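Hydrazine synthase beta subunit (PDB 5C2V) forms part of the hydrazine synthase complex, which condenses nitric oxide with ammonium, and may modulate passage of hydroxylamine between the gamma and alpha active sites. Local coordinates at residues 112-125 against 135-149. Sequence-based numbering, arbitrary orientation.
Sequences YVACSGCMWNAIDV and RSIYTSDYGPRMVEI
I123 and V147 meet tip to tip, with CD1 of I123 3.7 Å from CG1 of V147. The same isoleucine crosses T139 at about a right angle and lays its CG1 and CD1 against the threonine methyl. In this apolar layer A114 CB touches both V147 CG1 and P144 CB. Further along, Y112 and I149 cross at about a right angle, CD1 of the ring 3.8 Å from CD1 of I149. I123 also forms an antiparallel hydrogen-bonded pair with I137 in the sheet: the two backbone hydrogen bonds, I123 N to I137 O and I137 N to I123 O, are both 2.9 Å.

On the other face of that sheet, S136 OG donates a hydrogen bond to D124 OD1, 2.6 Å. It comes from above the carboxylate plane, 44° out of it. D124 OD2 is taken by G96 N, so both carboxylate oxygens are held.

At the loop end, the Y142 ring lies against the 117-120 turn. M119 CA sits over one ring face in a CH-pi contact, 4.2 Å from the ring centroid. The N121 side chain, turned between its backbone N and carbonyl carbon (chi1 52°), brings its amide up to the Y142 ring. The amide is turned 75° to the ring, with OD1 3.6 Å from Y142 CE1. G143 N binds W120 O at 2.9 Å and closes this corner. M119 also packs on F161 of the gamma subunit.

The 122-127/132-137 hairpin ends one four-stranded blade, and 144-149 begins the next. Such apolar packing between successive antiparallel blades is typical of a beta-propeller, here YNCE-like.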
loop_
_atom_site.group_PDB
_atom_site.type_symbol
_atom_site.label_atom_id
_atom_site.label_comp_id
_atom_site.label_asym_id
_atom_site.label_seq_id
_atom_site.Cartn_x
_atom_site.Cartn_y
_atom_site.Cartn_z
ATOM N N TYR B 112 60.070 9.919 -11.971
ATOM C CA TYR B 112 59.798 9.697 -10.558
ATOM C C TYR B 112 59.537 8.222 -10.293
ATOM O O TYR B 112 58.730 7.586 -10.978
ATOM C CB TYR B 112 58.615 10.551 -10.102
ATOM C CG TYR B 112 58.895 12.034 -10.180
ATOM C CD1 TYR B 112 58.706 12.735 -11.365
ATOM C CD2 TYR B 112 59.360 12.731 -9.074
ATOM C CE1 TYR B 112 58.967 14.088 -11.443
ATOM C CE2 TYR B 112 59.623 14.085 -9.142
ATOM C CZ TYR B 112 59.426 14.759 -10.329
ATOM O OH TYR B 112 59.687 16.108 -10.400
ATOM N N VAL B 113 60.240 7.688 -9.298
ATOM C CA VAL B 113 60.221 6.260 -9.011
ATOM C C VAL B 113 59.732 5.972 -7.596
ATOM O O VAL B 113 60.346 6.403 -6.625
ATOM C CB VAL B 113 61.624 5.646 -9.181
ATOM C CG1 VAL B 113 61.535 4.142 -9.215
ATOM C CG2 VAL B 113 62.288 6.167 -10.445
ATOM N N ALA B 114 58.634 5.233 -7.475
ATOM C CA ALA B 114 58.096 4.913 -6.156
ATOM C C ALA B 114 58.765 3.671 -5.578
ATOM O O ALA B 114 58.705 2.598 -6.178
ATOM C CB ALA B 114 56.590 4.719 -6.229
ATOM N N CYS B 115 59.402 3.809 -4.417
ATOM C CA CYS B 115 60.060 2.659 -3.799
ATOM C C CYS B 115 59.132 1.988 -2.789
ATOM O O CYS B 115 58.833 2.549 -1.738
ATOM C CB CYS B 115 61.370 3.085 -3.136
ATOM S SG CYS B 115 62.498 3.962 -4.248
ATOM N N SER B 116 58.701 0.771 -3.114
ATOM C CA SER B 116 57.584 0.128 -2.424
ATOM C C SER B 116 57.965 -0.792 -1.268
ATOM O O SER B 116 57.095 -1.463 -0.710
ATOM C CB SER B 116 56.743 -0.664 -3.425
ATOM O OG SER B 116 57.516 -1.662 -4.063
ATOM N N GLY B 117 59.251 -0.851 -0.932
ATOM C CA GLY B 117 59.708 -1.670 0.178
ATOM C C GLY B 117 58.901 -1.394 1.433
ATOM O O GLY B 117 58.622 -0.238 1.755
ATOM N N CYS B 118 58.518 -2.460 2.131
ATOM C CA CYS B 118 57.580 -2.368 3.246
ATOM C C CYS B 118 58.034 -1.405 4.340
ATOM O O CYS B 118 57.217 -0.708 4.934
ATOM C CB CYS B 118 57.339 -3.756 3.843
ATOM S SG CYS B 118 56.389 -4.865 2.775
ATOM N N MET B 119 59.332 -1.385 4.620
ATOM C CA MET B 119 59.883 -0.424 5.570
ATOM C C MET B 119 60.456 0.809 4.863
ATOM O O MET B 119 61.049 1.678 5.497
ATOM C CB MET B 119 60.944 -1.080 6.455
ATOM C CG MET B 119 61.118 -0.374 7.795
ATOM S SD MET B 119 61.597 -1.434 9.171
ATOM C CE MET B 119 61.510 -0.261 10.523
ATOM N N TRP B 120 60.299 0.870 3.545
ATOM C CA TRP B 120 60.850 1.977 2.767
ATOM C C TRP B 120 59.822 3.054 2.441
ATOM O O TRP B 120 58.786 2.767 1.841
ATOM C CB TRP B 120 61.450 1.454 1.460
ATOM C CG TRP B 120 62.620 2.249 0.977
ATOM C CD1 TRP B 120 62.609 3.259 0.059
ATOM C CD2 TRP B 120 63.981 2.093 1.385
ATOM N NE1 TRP B 120 63.881 3.744 -0.127
ATOM C CE2 TRP B 120 64.743 3.044 0.677
ATOM C CE3 TRP B 120 64.631 1.242 2.284
ATOM C CZ2 TRP B 120 66.120 3.166 0.839
ATOM C CZ3 TRP B 120 65.996 1.365 2.444
ATOM C CH2 TRP B 120 66.728 2.319 1.726
ATOM N N ASN B 121 60.099 4.296 2.832
ATOM C CA ASN B 121 59.345 5.404 2.269
ATOM C C ASN B 121 60.254 6.278 1.411
ATOM O O ASN B 121 61.065 7.045 1.929
ATOM C CB ASN B 121 58.698 6.233 3.385
ATOM C CG ASN B 121 59.695 6.660 4.454
ATOM O OD1 ASN B 121 60.701 5.990 4.685
ATOM N ND2 ASN B 121 59.419 7.786 5.105
ATOM N N ALA B 122 60.114 6.161 0.094
ATOM C CA ALA B 122 60.831 7.043 -0.819
ATOM C C ALA B 122 60.168 7.180 -2.187
ATOM O O ALA B 122 59.589 6.221 -2.717
ATOM C CB ALA B 122 62.263 6.560 -0.988
ATOM N N ILE B 123 60.297 8.367 -2.768
ATOM C CA ILE B 123 60.135 8.536 -4.204
ATOM C C ILE B 123 61.429 9.127 -4.752
ATOM O O ILE B 123 61.745 10.286 -4.492
ATOM C CB ILE B 123 58.948 9.449 -4.553
ATOM C CG1 ILE B 123 57.669 8.936 -3.888
ATOM C CG2 ILE B 123 58.768 9.534 -6.062
ATOM C CD1 ILE B 123 56.491 9.863 -4.049
ATOM N N ASP B 124 62.168 8.339 -5.524
ATOM C CA ASP B 124 63.455 8.785 -6.041
ATOM C C ASP B 124 63.279 9.538 -7.352
ATOM O O ASP B 124 62.577 9.079 -8.255
ATOM C CB ASP B 124 64.402 7.599 -6.233
ATOM C CG ASP B 124 64.801 6.956 -4.919
ATOM O OD1 ASP B 124 64.661 7.612 -3.866
ATOM O OD2 ASP B 124 65.261 5.795 -4.940
ATOM N N VAL B 125 63.911 10.703 -7.444
ATOM C CA VAL B 125 63.844 11.509 -8.654
ATOM C C VAL B 125 65.074 11.260 -9.525
ATOM O O VAL B 125 66.177 11.038 -9.024
ATOM C CB VAL B 125 63.707 13.014 -8.330
ATOM C CG1 VAL B 125 62.554 13.240 -7.369
ATOM C CG2 VAL B 125 64.986 13.559 -7.737
ATOM N N ARG B 135 67.782 13.080 -6.101
ATOM C CA ARG B 135 67.538 13.001 -4.665
ATOM C C ARG B 135 66.348 12.107 -4.340
ATOM O O ARG B 135 65.840 11.411 -5.212
ATOM C CB ARG B 135 67.310 14.392 -4.078
ATOM C CG ARG B 135 66.326 15.226 -4.868
ATOM C CD ARG B 135 65.507 16.124 -3.977
ATOM N NE ARG B 135 66.349 16.864 -3.050
ATOM C CZ ARG B 135 65.888 17.480 -1.972
ATOM N NH1 ARG B 135 64.592 17.440 -1.694
ATOM N NH2 ARG B 135 66.720 18.131 -1.174
ATOM N N SER B 136 65.923 12.102 -3.078
ATOM C CA SER B 136 64.765 11.304 -2.680
ATOM C C SER B 136 63.740 12.156 -1.941
ATOM O O SER B 136 64.097 13.000 -1.120
ATOM C CB SER B 136 65.194 10.120 -1.807
ATOM O OG SER B 136 66.067 9.256 -2.512
ATOM N N ILE B 137 62.466 11.938 -2.249
ATOM C CA ILE B 137 61.374 12.619 -1.565
ATOM C C ILE B 137 60.715 11.660 -0.582
ATOM O O ILE B 137 60.142 10.647 -0.981
ATOM C CB ILE B 137 60.321 13.149 -2.555
ATOM C CG1 ILE B 137 60.978 14.057 -3.597
ATOM C CG2 ILE B 137 59.219 13.886 -1.812
ATOM C CD1 ILE B 137 60.010 14.616 -4.618
ATOM N N TYR B 138 60.801 11.981 0.705
ATOM C CA TYR B 138 60.292 11.096 1.747
ATOM C C TYR B 138 58.790 11.272 1.950
ATOM O O TYR B 138 58.313 12.378 2.200
ATOM C CB TYR B 138 61.033 11.343 3.064
ATOM C CG TYR B 138 62.496 10.956 3.030
ATOM C CD1 TYR B 138 63.004 10.168 2.003
ATOM C CD2 TYR B 138 63.369 11.379 4.024
ATOM C CE1 TYR B 138 64.340 9.814 1.968
ATOM C CE2 TYR B 138 64.706 11.028 3.997
ATOM C CZ TYR B 138 65.185 10.247 2.966
ATOM O OH TYR B 138 66.515 9.896 2.936
ATOM N N THR B 139 58.052 10.171 1.841
ATOM C CA THR B 139 56.602 10.206 1.980
ATOM C C THR B 139 56.181 10.247 3.447
ATOM O O THR B 139 57.023 10.228 4.345
ATOM C CB THR B 139 55.942 8.993 1.298
ATOM O OG1 THR B 139 56.332 7.790 1.971
ATOM C CG2 THR B 139 56.359 8.913 -0.163
ATOM N N SER B 140 54.873 10.297 3.680
ATOM C CA SER B 140 54.337 10.386 5.034
ATOM C C SER B 140 54.349 9.036 5.742
ATOM O O SER B 140 54.425 8.971 6.969
ATOM C CB SER B 140 52.916 10.950 5.007
ATOM O OG SER B 140 52.891 12.235 4.412
ATOM N N ASP B 141 54.272 7.959 4.967
ATOM C CA ASP B 141 54.311 6.617 5.534
ATOM C C ASP B 141 54.973 5.638 4.570
ATOM O O ASP B 141 55.365 6.008 3.463
ATOM C CB ASP B 141 52.900 6.144 5.890
ATOM C CG ASP B 141 52.857 5.371 7.196
ATOM O OD1 ASP B 141 53.877 4.745 7.553
ATOM O OD2 ASP B 141 51.804 5.395 7.867
ATOM N N TYR B 142 55.090 4.387 5.000
ATOM C CA TYR B 142 55.843 3.382 4.257
ATOM C C TYR B 142 55.115 2.811 3.042
ATOM O O TYR B 142 53.887 2.841 2.960
ATOM C CB TYR B 142 56.241 2.238 5.190
ATOM C CG TYR B 142 57.192 2.646 6.291
ATOM C CD1 TYR B 142 58.436 3.184 5.993
ATOM C CD2 TYR B 142 56.859 2.474 7.628
ATOM C CE1 TYR B 142 59.314 3.557 6.993
ATOM C CE2 TYR B 142 57.733 2.839 8.636
ATOM C CZ TYR B 142 58.960 3.379 8.312
ATOM O OH TYR B 142 59.838 3.747 9.305
ATOM N N GLY B 143 55.898 2.287 2.104
ATOM C CA GLY B 143 55.381 1.548 0.966
ATOM C C GLY B 143 54.603 2.286 -0.109
ATOM O O GLY B 143 53.465 1.912 -0.397
ATOM N N PRO B 144 55.184 3.348 -0.697
ATOM C CA PRO B 144 54.468 3.878 -1.863
ATOM C C PRO B 144 54.405 2.835 -2.976
ATOM O O PRO B 144 55.446 2.317 -3.376
ATOM C CB PRO B 144 55.317 5.084 -2.289
ATOM C CG PRO B 144 56.205 5.385 -1.118
ATOM C CD PRO B 144 56.429 4.084 -0.421
ATOM N N ARG B 145 53.208 2.539 -3.471
ATOM C CA ARG B 145 53.056 1.553 -4.539
ATOM C C ARG B 145 53.309 2.132 -5.928
ATOM O O ARG B 145 53.987 1.528 -6.758
ATOM C CB ARG B 145 51.659 0.931 -4.485
ATOM C CG ARG B 145 51.413 -0.152 -5.525
ATOM C CD ARG B 145 52.480 -1.236 -5.471
ATOM N NE ARG B 145 52.190 -2.327 -6.396
ATOM C CZ ARG B 145 51.709 -3.511 -6.028
ATOM N NH1 ARG B 145 51.471 -3.763 -4.748
ATOM N NH2 ARG B 145 51.471 -4.446 -6.939
ATOM N N MET B 146 52.755 3.316 -6.165
ATOM C CA MET B 146 52.759 3.934 -7.484
ATOM C C MET B 146 52.654 5.445 -7.322
ATOM O O MET B 146 52.131 5.924 -6.317
ATOM C CB MET B 146 51.598 3.386 -8.326
ATOM C CG MET B 146 51.354 4.079 -9.660
ATOM S SD MET B 146 52.709 3.906 -10.833
ATOM C CE MET B 146 52.251 2.379 -11.648
ATOM N N VAL B 147 53.153 6.202 -8.295
ATOM C CA VAL B 147 52.917 7.637 -8.295
ATOM C C VAL B 147 52.059 8.013 -9.494
ATOM O O VAL B 147 51.735 7.161 -10.313
ATOM C CB VAL B 147 54.234 8.424 -8.342
ATOM C CG1 VAL B 147 55.016 8.226 -7.053
ATOM C CG2 VAL B 147 55.059 8.002 -9.548
ATOM N N GLU B 148 51.671 9.281 -9.579
ATOM C CA GLU B 148 51.045 9.819 -10.783
ATOM C C GLU B 148 51.310 11.319 -10.876
ATOM O O GLU B 148 51.294 12.014 -9.860
ATOM C CB GLU B 148 49.541 9.523 -10.790
ATOM C CG GLU B 148 48.748 10.189 -11.910
ATOM C CD GLU B 148 48.853 9.464 -13.241
ATOM O OE1 GLU B 148 47.817 9.331 -13.927
ATOM O OE2 GLU B 148 49.967 9.047 -13.618
ATOM N N ILE B 149 51.521 11.826 -12.086
ATOM C CA ILE B 149 51.761 13.254 -12.263
ATOM C C ILE B 149 50.558 13.946 -12.898
ATOM O O ILE B 149 49.992 13.463 -13.878
ATOM C CB ILE B 149 53.011 13.519 -13.123
ATOM C CG1 ILE B 149 54.212 12.753 -12.567
ATOM C CG2 ILE B 149 53.315 15.009 -13.184
ATOM C CD1 ILE B 149 55.504 13.026 -13.304
#